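Local coordinates for vacuolar protein sorting-associated protein 29 (Entamoeba histolytica, PDB 5XCJ) that probably serves in retromer-linked protein transport as a Vps29 subunit with a metallophosphatase fold that can bind zinc, at residues I82-G87 / I110-H115; G38-K43 / D64-L69; E159-E164 / C174-F179. The protein carries 1 engineered substitution. One frame throughout, in Å; residues are numbered along the deposited sequence.

Contact 1 of 3, residues I82-G87 / I110-H115; sequences IGLMHG and ILITGH
The H86 ring turns one face to the backbone of H115, whose N sits 3.8 Å above the ring plane and offset toward the rim. The H115 ring in turn receives H86 CE1 at its edge, in plane, with CE1 to H115 ND1 at 3.8 Å. The ring planes are 82° apart. With CG anti to the backbone N (chi1 -176°), the H86 imidazole returns toward 110-115 although its CB leaves the backbone pointing away. NE2 of H86 is hydrogen-bonded to D8, and the H115 backbone N meets the other carboxylate oxygen of D8, so one aspartate positions both histidines. Next to the rings, G114 N donates to H86 O at 2.6 Å, from well above the carbonyl plane. Further back the two strands run parallel, their axes 16° apart: I110 O takes G83 N, G83 O takes I112 N, and I112 O takes M85 N at 3.1 Å. On the face carrying I82, L84 and I112, I112 reaches both neighbours, CD1 to I82 CG2 (3.8 Å) and CG2 to L84 CD1 (3.7 Å). Helix 96-106 covers the other face, forming a beta-alpha-beta crossover; the loops following the two strands carry H86 and H115 to the metal site of the calcineurin-like metallophosphatase fold, where H115 and N39 bind zinc in this protein, the metal being absent here.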
ATOM      1  N   ILE A  82      -5.676  -9.175  -7.392  1.00 14.21           N
ATOM      2  CA  ILE A  82      -5.330  -7.896  -6.793  1.00 12.07           C
ATOM      3  C   ILE A  82      -4.869  -6.859  -7.807  1.00 13.16           C
ATOM      4  O   ILE A  82      -3.990  -7.115  -8.621  1.00 16.04           O
ATOM      5  CB  ILE A  82      -4.239  -8.071  -5.712  1.00 12.39           C
ATOM      6  CG1 ILE A  82      -4.739  -8.986  -4.591  1.00 14.86           C
ATOM      7  CG2 ILE A  82      -3.807  -6.728  -5.151  1.00 12.79           C
ATOM      8  CD1 ILE A  82      -3.682  -9.341  -3.569  1.00 14.85           C
ATOM      9  N   GLY A  83      -5.464  -5.678  -7.719  1.00 11.87           N
ATOM     10  CA  GLY A  83      -5.140  -4.574  -8.597  1.00 10.63           C
ATOM     11  C   GLY A  83      -4.334  -3.556  -7.824  1.00 10.11           C
ATOM     12  O   GLY A  83      -4.663  -3.209  -6.696  1.00 10.87           O
ATOM     13  N   LEU A  84      -3.244  -3.102  -8.421  1.00 10.95           N
ATOM     14  CA  LEU A  84      -2.380  -2.136  -7.765  1.00 10.28           C
ATOM     15  C   LEU A  84      -2.012  -0.940  -8.633  1.00  9.16           C
ATOM     16  O   LEU A  84      -1.611  -1.107  -9.775  1.00 11.86           O
ATOM     17  CB  LEU A  84      -1.110  -2.850  -7.300  1.00 11.61           C
ATOM     18  CG  LEU A  84       0.048  -2.021  -6.746  1.00  9.28           C
ATOM     19  CD1 LEU A  84      -0.241  -1.631  -5.308  1.00  8.97           C
ATOM     20  CD2 LEU A  84       1.350  -2.796  -6.843  1.00  9.44           C
ATOM     21  N   MET A  85      -2.193   0.248  -8.081  1.00  8.48           N
ATOM     22  CA  MET A  85      -1.808   1.491  -8.735  1.00  9.36           C
ATOM     23  C   MET A  85      -1.608   2.582  -7.679  1.00  9.75           C
ATOM     24  O   MET A  85      -2.142   2.486  -6.579  1.00 10.62           O
ATOM     25  CB  MET A  85      -2.784   1.879  -9.846  1.00 13.15           C
ATOM     26  CG  MET A  85      -3.888   2.837  -9.457  1.00 12.02           C
ATOM     27  SD  MET A  85      -4.766   3.385 -10.932  1.00 21.12           S
ATOM     28  CE  MET A  85      -3.442   3.427 -12.124  1.00 13.88           C
ATOM     29  N   HIS A  86      -0.856   3.625  -8.007  1.00  8.97           N
ATOM     30  CA  HIS A  86      -0.591   4.680  -7.037  1.00  8.63           C
ATOM     31  C   HIS A  86      -1.849   5.410  -6.570  1.00 10.59           C
ATOM     32  O   HIS A  86      -1.988   5.713  -5.392  1.00 10.00           O
ATOM     33  CB  HIS A  86       0.455   5.671  -7.545  1.00 10.84           C
ATOM     34  CG  HIS A  86       0.818   6.713  -6.541  1.00  9.97           C
ATOM     35  ND1 HIS A  86       0.552   8.053  -6.728  1.00 11.99           N
ATOM     36  CD2 HIS A  86       1.414   6.617  -5.332  1.00  9.77           C
ATOM     37  CE1 HIS A  86       0.969   8.732  -5.677  1.00 11.54           C
ATOM     38  NE2 HIS A  86       1.497   7.884  -4.816  1.00 11.71           N
ATOM     39  N   GLY A  87      -2.787   5.636  -7.479  1.00  9.99           N
ATOM     40  CA  GLY A  87      -4.024   6.307  -7.141  1.00  7.81           C
ATOM     41  C   GLY A  87      -4.170   7.790  -7.445  1.00  9.30           C
ATOM     42  O   GLY A  87      -5.242   8.345  -7.260  1.00 11.80           O
ATOM     43  N   ILE A 110      -9.630  -7.185  -5.341  1.00 12.28           N
ATOM     44  CA  ILE A 110      -9.021  -6.215  -4.452  1.00 11.30           C
ATOM     45  C   ILE A 110      -8.293  -5.107  -5.211  1.00  9.27           C
ATOM     46  O   ILE A 110      -7.526  -5.378  -6.123  1.00  9.40           O
ATOM     47  CB  ILE A 110      -8.005  -6.894  -3.510  1.00 11.46           C
ATOM     48  CG1 ILE A 110      -8.670  -7.992  -2.679  1.00 10.60           C
ATOM     49  CG2 ILE A 110      -7.342  -5.874  -2.602  1.00 12.83           C
ATOM     50  CD1 ILE A 110      -7.718  -8.704  -1.745  1.00  8.93           C
ATOM     51  N   LEU A 111      -8.553  -3.862  -4.838  1.00 11.21           N
ATOM     52  CA  LEU A 111      -7.869  -2.739  -5.463  1.00  9.25           C
ATOM     53  C   LEU A 111      -7.045  -1.992  -4.422  1.00  6.86           C
ATOM     54  O   LEU A 111      -7.575  -1.479  -3.445  1.00  9.20           O
ATOM     55  CB  LEU A 111      -8.856  -1.785  -6.140  1.00  9.36           C
ATOM     56  CG  LEU A 111      -8.213  -0.601  -6.862  1.00 10.52           C
ATOM     57  CD1 LEU A 111      -7.421  -1.076  -8.063  1.00  9.41           C
ATOM     58  CD2 LEU A 111      -9.256   0.426  -7.276  1.00 12.28           C
ATOM     59  N   ILE A 112      -5.745  -1.918  -4.661  1.00  7.83           N
ATOM     60  CA  ILE A 112      -4.835  -1.240  -3.760  1.00  8.92           C
ATOM     61  C   ILE A 112      -4.347   0.048  -4.406  1.00  8.98           C
ATOM     62  O   ILE A 112      -3.856   0.041  -5.527  1.00  8.12           O
ATOM     63  CB  ILE A 112      -3.622  -2.118  -3.405  1.00  8.43           C
ATOM     64  CG1 ILE A 112      -4.083  -3.442  -2.785  1.00  9.04           C
ATOM     65  CG2 ILE A 112      -2.682  -1.379  -2.477  1.00  6.89           C
ATOM     66  CD1 ILE A 112      -2.959  -4.355  -2.362  1.00  9.52           C
ATOM     67  N   THR A 113      -4.516   1.147  -3.681  1.00  8.60           N
ATOM     68  CA  THR A 113      -4.109   2.475  -4.122  1.00  7.68           C
ATOM     69  C   THR A 113      -3.530   3.288  -2.958  1.00  8.44           C
ATOM     70  O   THR A 113      -3.785   2.989  -1.804  1.00 10.44           O
ATOM     71  CB  THR A 113      -5.283   3.261  -4.748  1.00  9.03           C
ATOM     72  OG1 THR A 113      -6.361   3.361  -3.810  1.00  9.09           O
ATOM     73  CG2 THR A 113      -5.775   2.585  -6.011  1.00 10.16           C
ATOM     74  N   GLY A 114      -2.741   4.305  -3.278  1.00  9.24           N
ATOM     75  CA  GLY A 114      -2.158   5.162  -2.269  1.00  8.25           C
ATOM     76  C   GLY A 114      -2.634   6.577  -2.508  1.00  9.15           C
ATOM     77  O   GLY A 114      -3.842   6.818  -2.477  1.00 11.06           O
ATOM     78  N   HIS A 115      -1.686   7.496  -2.666  1.00 10.10           N
ATOM     79  CA  HIS A 115      -1.947   8.907  -2.968  1.00 10.61           C
ATOM     80  C   HIS A 115      -2.496   9.787  -1.843  1.00 11.37           C
ATOM     81  O   HIS A 115      -1.997  10.873  -1.599  1.00 12.99           O
ATOM     82  CB  HIS A 115      -2.816   9.043  -4.216  1.00 13.53           C
ATOM     83  CG  HIS A 115      -2.973  10.454  -4.682  1.00 14.25           C
ATOM     84  ND1 HIS A 115      -2.056  11.072  -5.502  1.00 13.94           N
ATOM     85  CD2 HIS A 115      -3.931  11.375  -4.428  1.00 11.54           C
ATOM     86  CE1 HIS A 115      -2.445  12.311  -5.739  1.00 12.77           C
ATOM     87  NE2 HIS A 115      -3.581  12.518  -5.104  1.00 13.26           N
TER

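Contact 2 of 3, residues G38-K43 / D64-L69; sequences GNLCGK and DEMQGL
The carboxylate of D64 receives two consecutive backbone N-H groups of the facing loop. N39 N donates to D64 OD2 at 2.6 Å, reaching it from above the carboxylate plane, whereas L40 N meets D64 OD1 at 2.8 Å on its syn lone pair. Neither bond is straight, the angle at hydrogen being about 140° in both, consistent with one carboxylate serving two adjacent amides. CG beside its own backbone N (chi1 -80°) carries the D64 carboxylate over to this loop. G38 CA lies 3.3 Å from D64 OD2, and its positive phi is itself a conformation suited to glycine. Beside the polar pair, M66 bends at its last torsion and brings CE against L40 CD1, 3.9 Å away, the two side chains meeting at a slant.

In the next shell, G61 N also donates to D64 OD2, giving that oxygen two donors, and N39 OD1 accepts from F63 N, a bond that ties the asparagine back to the same loop. The backbone of N39, a residue of the zinc site, is therefore fixed by D64 and its amide by F63; A62, between G61 and F63, is the engineered position of the same site. The contact joins the loop from strand 33-36 to helix 43-52 with the loop from strand 55-58 to strand 72-77, and L40 packs on L49 of that helix and V58 of strand 55-58.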
ATOM      1  N   GLY A  38       4.187   2.836  -4.917  1.00 12.45           N
ATOM      2  CA  GLY A  38       5.035   3.795  -5.611  1.00 10.17           C
ATOM      3  C   GLY A  38       5.563   4.912  -4.728  1.00 12.55           C
ATOM      4  O   GLY A  38       5.496   4.818  -3.510  1.00 11.72           O
ATOM      5  N   ASN A  39       6.047   5.977  -5.368  1.00 12.87           N
ATOM      6  CA  ASN A  39       6.625   7.114  -4.676  1.00 12.98           C
ATOM      7  C   ASN A  39       7.796   6.722  -3.765  1.00 13.51           C
ATOM      8  O   ASN A  39       7.810   7.018  -2.578  1.00 12.56           O
ATOM      9  CB  ASN A  39       5.562   7.922  -3.934  1.00 11.93           C
ATOM     10  CG  ASN A  39       4.840   8.897  -4.848  1.00  9.88           C
ATOM     11  OD1 ASN A  39       5.137   8.976  -6.034  1.00 12.72           O
ATOM     12  ND2 ASN A  39       3.890   9.634  -4.299  1.00 11.97           N
ATOM     13  N   LEU A  40       8.754   6.017  -4.351  1.00 15.69           N
ATOM     14  CA  LEU A  40       9.955   5.587  -3.650  1.00 15.32           C
ATOM     15  C   LEU A  40      10.939   6.733  -3.445  1.00 17.52           C
ATOM     16  O   LEU A  40      10.983   7.670  -4.229  1.00 21.11           O
ATOM     17  CB  LEU A  40      10.653   4.461  -4.417  1.00 14.27           C
ATOM     18  CG  LEU A  40       9.828   3.244  -4.820  1.00 14.59           C
ATOM     19  CD1 LEU A  40      10.678   2.286  -5.636  1.00 22.70           C
ATOM     20  CD2 LEU A  40       9.263   2.548  -3.594  1.00 14.46           C
ATOM     21  N   CYS A  41      11.697   6.673  -2.361  1.00 16.56           N
ATOM     22  CA  CYS A  41      12.711   7.678  -2.095  1.00 19.45           C
ATOM     23  C   CYS A  41      13.795   7.597  -3.170  1.00 23.18           C
ATOM     24  O   CYS A  41      14.362   8.601  -3.586  1.00 30.21           O
ATOM     25  CB  CYS A  41      13.311   7.502  -0.704  1.00 19.09           C
ATOM     26  SG  CYS A  41      12.239   8.047   0.641  1.00 23.89           S
ATOM     27  N   GLY A  42      14.051   6.380  -3.634  1.00 20.72           N
ATOM     28  CA  GLY A  42      15.072   6.138  -4.628  1.00 20.98           C
ATOM     29  C   GLY A  42      15.436   4.671  -4.639  1.00 20.29           C
ATOM     30  O   GLY A  42      14.621   3.808  -4.323  1.00 20.87           O
ATOM     31  N   LYS A  43      16.668   4.375  -5.026  1.00 21.62           N
ATOM     32  CA  LYS A  43      17.122   2.993  -5.077  1.00 19.11           C
ATOM     33  C   LYS A  43      17.219   2.377  -3.684  1.00 22.45           C
ATOM     34  O   LYS A  43      17.062   1.174  -3.525  1.00 23.63           O
ATOM     35  CB  LYS A  43      18.459   2.889  -5.802  1.00 26.28           C
ATOM     36  CG  LYS A  43      19.633   2.563  -4.900  1.00 26.55           C
ATOM     37  CD  LYS A  43      19.953   1.084  -4.926  1.00 25.50           C
ATOM     38  CE  LYS A  43      21.399   0.829  -4.539  1.00 27.63           C
ATOM     39  NZ  LYS A  43      21.843  -0.545  -4.891  1.00 26.12           N
ATOM     40  N   ASP A  64       7.722   9.189  -9.063  1.00 21.39           N
ATOM     41  CA  ASP A  64       8.682   8.144  -9.398  1.00 22.93           C
ATOM     42  C   ASP A  64       9.359   8.358 -10.747  1.00 27.94           C
ATOM     43  O   ASP A  64       8.718   8.724 -11.726  1.00 25.30           O
ATOM     44  CB  ASP A  64       8.019   6.772  -9.376  1.00 18.47           C
ATOM     45  CG  ASP A  64       7.885   6.215  -7.976  1.00 17.13           C
ATOM     46  OD1 ASP A  64       8.701   6.586  -7.109  1.00 15.59           O
ATOM     47  OD2 ASP A  64       6.965   5.403  -7.756  1.00 16.09           O
ATOM     48  N   GLU A  65      10.669   8.170 -10.767  1.00 27.77           N
ATOM     49  CA  GLU A  65      11.447   8.288 -11.989  1.00 26.04           C
ATOM     50  C   GLU A  65      12.111   6.966 -12.383  1.00 29.84           C
ATOM     51  O   GLU A  65      12.809   6.898 -13.389  1.00 34.19           O
ATOM     52  CB  GLU A  65      12.482   9.389 -11.849  1.00 28.99           C
ATOM     53  N   MET A  66      11.908   5.925 -11.580  1.00 29.93           N
ATOM     54  CA  MET A  66      12.512   4.629 -11.866  1.00 29.14           C
ATOM     55  C   MET A  66      11.972   4.070 -13.175  1.00 29.14           C
ATOM     56  O   MET A  66      10.772   4.056 -13.401  1.00 27.41           O
ATOM     57  CB  MET A  66      12.259   3.652 -10.713  1.00 28.53           C
ATOM     58  CG  MET A  66      12.475   2.191 -11.071  1.00 31.69           C
ATOM     59  SD  MET A  66      12.629   1.120  -9.629  1.00 42.48           S
ATOM     60  CE  MET A  66      13.335   2.256  -8.439  1.00 32.88           C
ATOM     61  N   GLN A  67      12.885   3.656 -14.046  1.00 29.16           N
ATOM     62  CA  GLN A  67      12.548   3.105 -15.355  1.00 27.91           C
ATOM     63  C   GLN A  67      11.901   1.726 -15.297  1.00 30.66           C
ATOM     64  O   GLN A  67      12.254   0.908 -14.460  1.00 34.06           O
ATOM     65  CB  GLN A  67      13.785   3.064 -16.241  1.00 32.32           C
ATOM     66  N   GLY A  68      10.958   1.482 -16.200  1.00 26.21           N
ATOM     67  CA  GLY A  68      10.268   0.211 -16.273  1.00 18.76           C
ATOM     68  C   GLY A  68       9.101   0.015 -15.325  1.00 17.69           C
ATOM     69  O   GLY A  68       8.540  -1.070 -15.257  1.00 20.61           O
ATOM     70  N   LEU A  69       8.712   1.064 -14.613  1.00 21.08           N
ATOM     71  CA  LEU A  69       7.614   0.951 -13.663  1.00 18.57           C
ATOM     72  C   LEU A  69       6.264   1.103 -14.344  1.00 16.80           C
ATOM     73  O   LEU A  69       5.984   2.124 -14.951  1.00 19.73           O
ATOM     74  CB  LEU A  69       7.738   2.025 -12.586  1.00 18.65           C
ATOM     75  CG  LEU A  69       8.763   1.807 -11.476  1.00 19.39           C
ATOM     76  CD1 LEU A  69       8.514   2.773 -10.327  1.00 18.66           C
ATOM     77  CD2 LEU A  69       8.743   0.363 -11.000  1.00 15.97           C
TER

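Contact 3 of 3, residues E159-E164 / C174-F179; sequences ELTIYE and CERVDF
Strands 159-164 and 174-179 run antiparallel, 164° between their directions, with hydrogen-bonded pairs L160-F179, I162-V177 and E164-E175 each closed by two backbone bonds, the I162 N to V177 O bond (2.8 Å, 173° at the hydrogen, donor in the carbonyl plane) being the straightest.

On the face of I162, V177 and F179, the side chain of I162 crosses to F179, its CD1 in plane at the ring edge, 3.8 Å from CD2. E164 and E175 extend side by side, their carboxylate planes turned 56° apart and their OE1 atoms 3.9 Å from each other. A water bridges the two OE1 atoms, 3.1 Å from that of E175; its 2.5 Å approach to E164 OE1 is unusually short, so the exact geometry is doubtful, but it may ease the repulsion between like charges. The second oxygen, E164 OE2, is hydrogen-bonded to T121 and also lies against V177 CG2.

T161, Y163, R176 and D178 occupy the reverse face. R176 is extended from CG to NE and lies beside Y163, OH at the edge of the guanidinium and near its plane. The methyl CG2 of T161 touches both R176 NE and D178 OD1, 3.5 Å from each. D178 OD1 sits over the centre of the guanidinium, 3.0 Å from R176 NH1; this salt bridge is one of charges alone, since no N-H points at the oxygen. Y163 OH has its polar partner in E154.

Strand 149-156 continues the sheet beyond 159-164, and strands 120-124 and 127-131 of the second sheet pack over I162 and F179: a beta hairpin at the edge of one sheet of the two-sheet metallophosphatase fold.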
ATOM      1  N   GLU A 159     -10.221 -16.249   2.327  1.00 20.45           N
ATOM      2  CA  GLU A 159     -10.213 -15.589   3.620  1.00 19.54           C
ATOM      3  C   GLU A 159      -9.197 -14.453   3.579  1.00 16.10           C
ATOM      4  O   GLU A 159      -8.042 -14.657   3.239  1.00 16.39           O
ATOM      5  CB  GLU A 159      -9.858 -16.573   4.738  1.00 21.71           C
ATOM      6  CG  GLU A 159     -10.660 -17.864   4.718  1.00 23.54           C
ATOM      7  CD  GLU A 159     -10.505 -18.672   5.993  1.00 30.05           C
ATOM      8  OE1 GLU A 159     -10.019 -18.119   6.997  1.00 26.52           O
ATOM      9  OE2 GLU A 159     -10.873 -19.864   5.980  1.00 36.80           O
ATOM     10  N   LEU A 160      -9.653 -13.251   3.897  1.00 15.32           N
ATOM     11  CA  LEU A 160      -8.778 -12.092   3.884  1.00 12.10           C
ATOM     12  C   LEU A 160      -8.709 -11.407   5.238  1.00 11.33           C
ATOM     13  O   LEU A 160      -9.728 -11.054   5.813  1.00 13.25           O
ATOM     14  CB  LEU A 160      -9.248 -11.099   2.820  1.00 12.63           C
ATOM     15  CG  LEU A 160      -8.682  -9.679   2.840  1.00  9.04           C
ATOM     16  CD1 LEU A 160      -7.181  -9.706   2.616  1.00 10.29           C
ATOM     17  CD2 LEU A 160      -9.360  -8.830   1.782  1.00  8.94           C
ATOM     18  N   THR A 161      -7.499 -11.228   5.749  1.00 12.59           N
ATOM     19  CA  THR A 161      -7.304 -10.539   7.018  1.00 12.12           C
ATOM     20  C   THR A 161      -6.357  -9.358   6.831  1.00  9.37           C
ATOM     21  O   THR A 161      -5.302  -9.512   6.241  1.00 11.74           O
ATOM     22  CB  THR A 161      -6.760 -11.469   8.114  1.00 14.75           C
ATOM     23  OG1 THR A 161      -7.654 -12.569   8.306  1.00 16.82           O
ATOM     24  CG2 THR A 161      -6.619 -10.709   9.415  1.00 15.05           C
ATOM     25  N   ILE A 162      -6.748  -8.205   7.343  1.00 10.05           N
ATOM     26  CA  ILE A 162      -5.949  -7.004   7.213  1.00 10.82           C
ATOM     27  C   ILE A 162      -5.433  -6.511   8.553  1.00  9.39           C
ATOM     28  O   ILE A 162      -6.204  -6.286   9.473  1.00 10.75           O
ATOM     29  CB  ILE A 162      -6.764  -5.854   6.584  1.00  9.91           C
ATOM     30  CG1 ILE A 162      -7.052  -6.134   5.113  1.00  7.34           C
ATOM     31  CG2 ILE A 162      -6.051  -4.528   6.764  1.00  9.33           C
ATOM     32  CD1 ILE A 162      -8.500  -5.938   4.731  1.00  8.61           C
ATOM     33  N   TYR A 163      -4.120  -6.353   8.648  1.00  7.62           N
ATOM     34  CA  TYR A 163      -3.493  -5.843   9.855  1.00  8.85           C
ATOM     35  C   TYR A 163      -3.054  -4.416   9.555  1.00  7.36           C
ATOM     36  O   TYR A 163      -2.065  -4.207   8.859  1.00  8.14           O
ATOM     37  CB  TYR A 163      -2.265  -6.670  10.237  1.00 10.18           C
ATOM     38  CG  TYR A 163      -2.550  -8.095  10.634  1.00  9.46           C
ATOM     39  CD1 TYR A 163      -2.824  -8.419  11.951  1.00 13.29           C
ATOM     40  CD2 TYR A 163      -2.519  -9.116   9.703  1.00 10.66           C
ATOM     41  CE1 TYR A 163      -3.079  -9.719  12.328  1.00 13.12           C
ATOM     42  CE2 TYR A 163      -2.773 -10.424  10.069  1.00 12.37           C
ATOM     43  CZ  TYR A 163      -3.049 -10.717  11.385  1.00 15.43           C
ATOM     44  OH  TYR A 163      -3.304 -12.009  11.767  1.00 19.43           O
ATOM     45  N   GLU A 164      -3.788  -3.442  10.068  1.00  9.44           N
ATOM     46  CA  GLU A 164      -3.477  -2.036   9.848  1.00  8.98           C
ATOM     47  C   GLU A 164      -2.485  -1.500  10.876  1.00  9.91           C
ATOM     48  O   GLU A 164      -2.830  -1.334  12.038  1.00  8.56           O
ATOM     49  CB  GLU A 164      -4.747  -1.187   9.908  1.00  9.61           C
ATOM     50  CG  GLU A 164      -5.933  -1.704   9.117  1.00  8.50           C
ATOM     51  CD  GLU A 164      -7.152  -0.810   9.284  1.00 11.88           C
ATOM     52  OE1 GLU A 164      -7.132   0.049  10.177  1.00 12.29           O
ATOM     53  OE2 GLU A 164      -8.122  -0.965   8.523  1.00 13.43           O
ATOM     54  N   CYS A 174      -2.077  -1.265  16.152  1.00 10.90           N
ATOM     55  CA  CYS A 174      -2.483  -2.210  15.121  1.00 11.63           C
ATOM     56  C   CYS A 174      -3.947  -2.626  15.264  1.00 13.23           C
ATOM     57  O   CYS A 174      -4.417  -2.886  16.361  1.00 14.57           O
ATOM     58  CB  CYS A 174      -1.587  -3.444  15.136  1.00 10.73           C
ATOM     59  SG  CYS A 174      -1.995  -4.692  13.898  1.00 12.76           S
ATOM     60  N   GLU A 175      -4.650  -2.678  14.139  1.00 12.97           N
ATOM     61  CA  GLU A 175      -6.053  -3.083  14.100  1.00 11.20           C
ATOM     62  C   GLU A 175      -6.232  -4.229  13.110  1.00 10.43           C
ATOM     63  O   GLU A 175      -5.634  -4.226  12.044  1.00 11.75           O
ATOM     64  CB  GLU A 175      -6.958  -1.911  13.726  1.00 13.62           C
ATOM     65  CG  GLU A 175      -8.430  -2.280  13.691  1.00 14.28           C
ATOM     66  CD  GLU A 175      -9.356  -1.096  13.776  1.00 21.69           C
ATOM     67  OE1 GLU A 175      -8.886   0.050  13.661  1.00 27.57           O
ATOM     68  OE2 GLU A 175     -10.567  -1.321  13.948  1.00 26.12           O
ATOM     69  N   ARG A 176      -7.067  -5.193  13.471  1.00 13.57           N
ATOM     70  CA  ARG A 176      -7.321  -6.357  12.637  1.00 11.12           C
ATOM     71  C   ARG A 176      -8.707  -6.296  12.022  1.00 13.18           C
ATOM     72  O   ARG A 176      -9.693  -6.083  12.717  1.00 16.92           O
ATOM     73  CB  ARG A 176      -7.195  -7.640  13.462  1.00 13.71           C
ATOM     74  CG  ARG A 176      -7.095  -8.918  12.646  1.00 13.43           C
ATOM     75  CD  ARG A 176      -7.084 -10.144  13.545  1.00 17.57           C
ATOM     76  NE  ARG A 176      -6.899 -11.391  12.814  1.00 16.91           N
ATOM     77  CZ  ARG A 176      -7.782 -12.384  12.803  1.00 18.09           C
ATOM     78  NH1 ARG A 176      -8.924 -12.257  13.457  1.00 22.18           N
ATOM     79  NH2 ARG A 176      -7.549 -13.480  12.109  1.00 16.92           N
ATOM     80  N   VAL A 177      -8.764  -6.474  10.709  1.00 12.51           N
ATOM     81  CA  VAL A 177     -10.019  -6.465   9.979  1.00 10.30           C
ATOM     82  C   VAL A 177     -10.170  -7.822   9.315  1.00 11.29           C
ATOM     83  O   VAL A 177      -9.278  -8.273   8.612  1.00 12.40           O
ATOM     84  CB  VAL A 177     -10.055  -5.352   8.918  1.00  9.81           C
ATOM     85  CG1 VAL A 177     -11.412  -5.312   8.240  1.00 10.53           C
ATOM     86  CG2 VAL A 177      -9.731  -4.011   9.552  1.00  8.44           C
ATOM     87  N   ASP A 178     -11.301  -8.471   9.549  1.00 13.60           N
ATOM     88  CA  ASP A 178     -11.559  -9.793   8.997  1.00 15.94           C
ATOM     89  C   ASP A 178     -12.630  -9.809   7.911  1.00 15.75           C
ATOM     90  O   ASP A 178     -13.697  -9.238   8.079  1.00 16.10           O
ATOM     91  CB  ASP A 178     -11.953 -10.762  10.113  1.00 18.16           C
ATOM     92  CG  ASP A 178     -10.914 -10.846  11.209  1.00 18.38           C
ATOM     93  OD1 ASP A 178      -9.727 -11.035  10.894  1.00 18.91           O
ATOM     94  OD2 ASP A 178     -11.288 -10.714  12.385  1.00 22.70           O
ATOM     95  N   PHE A 179     -12.328 -10.479   6.805  1.00 14.83           N
ATOM     96  CA  PHE A 179     -13.248 -10.600   5.681  1.00 16.07           C
ATOM     97  C   PHE A 179     -13.279 -12.033   5.169  1.00 20.45           C
ATOM     98  O   PHE A 179     -12.260 -12.714   5.152  1.00 20.84           O
ATOM     99  CB  PHE A 179     -12.841  -9.669   4.543  1.00 14.19           C
ATOM    100  CG  PHE A 179     -13.115  -8.224   4.810  1.00 16.66           C
ATOM    101  CD1 PHE A 179     -14.400  -7.784   5.048  1.00 12.98           C
ATOM    102  CD2 PHE A 179     -12.085  -7.302   4.811  1.00 13.13           C
ATOM    103  CE1 PHE A 179     -14.652  -6.454   5.291  1.00 10.95           C
ATOM    104  CE2 PHE A 179     -12.332  -5.972   5.057  1.00 11.06           C
ATOM    105  CZ  PHE A 179     -13.617  -5.546   5.299  1.00 10.63           C
TER
HETATM  106  O   HOH W   1      -9.394   0.848  10.702  1.00 15.49           O

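Overall arrangement
Contacts 1 and 2 are buried and share the metal site: H86 NE2 packs 3.0 Å from N39 ND2, and each contact supplies a residue of the zinc site. Contact 3 is partly buried and away from that site; it meets contact 1 through I110 CD1 and L160 CD2, 3.9 Å apart, where the two sheets face each other. Contacts 2 and 3, centres about 28 Å apart, lie on opposite sides of the chain's centre. Loops after parallel strands carry histidines in contact 1, a carboxylate holds loop amides in contact 2, and contact 3 has R176 and D178 on one face, the other being apolar around I162 and F179 and ending in the E164 and E175 carboxylates.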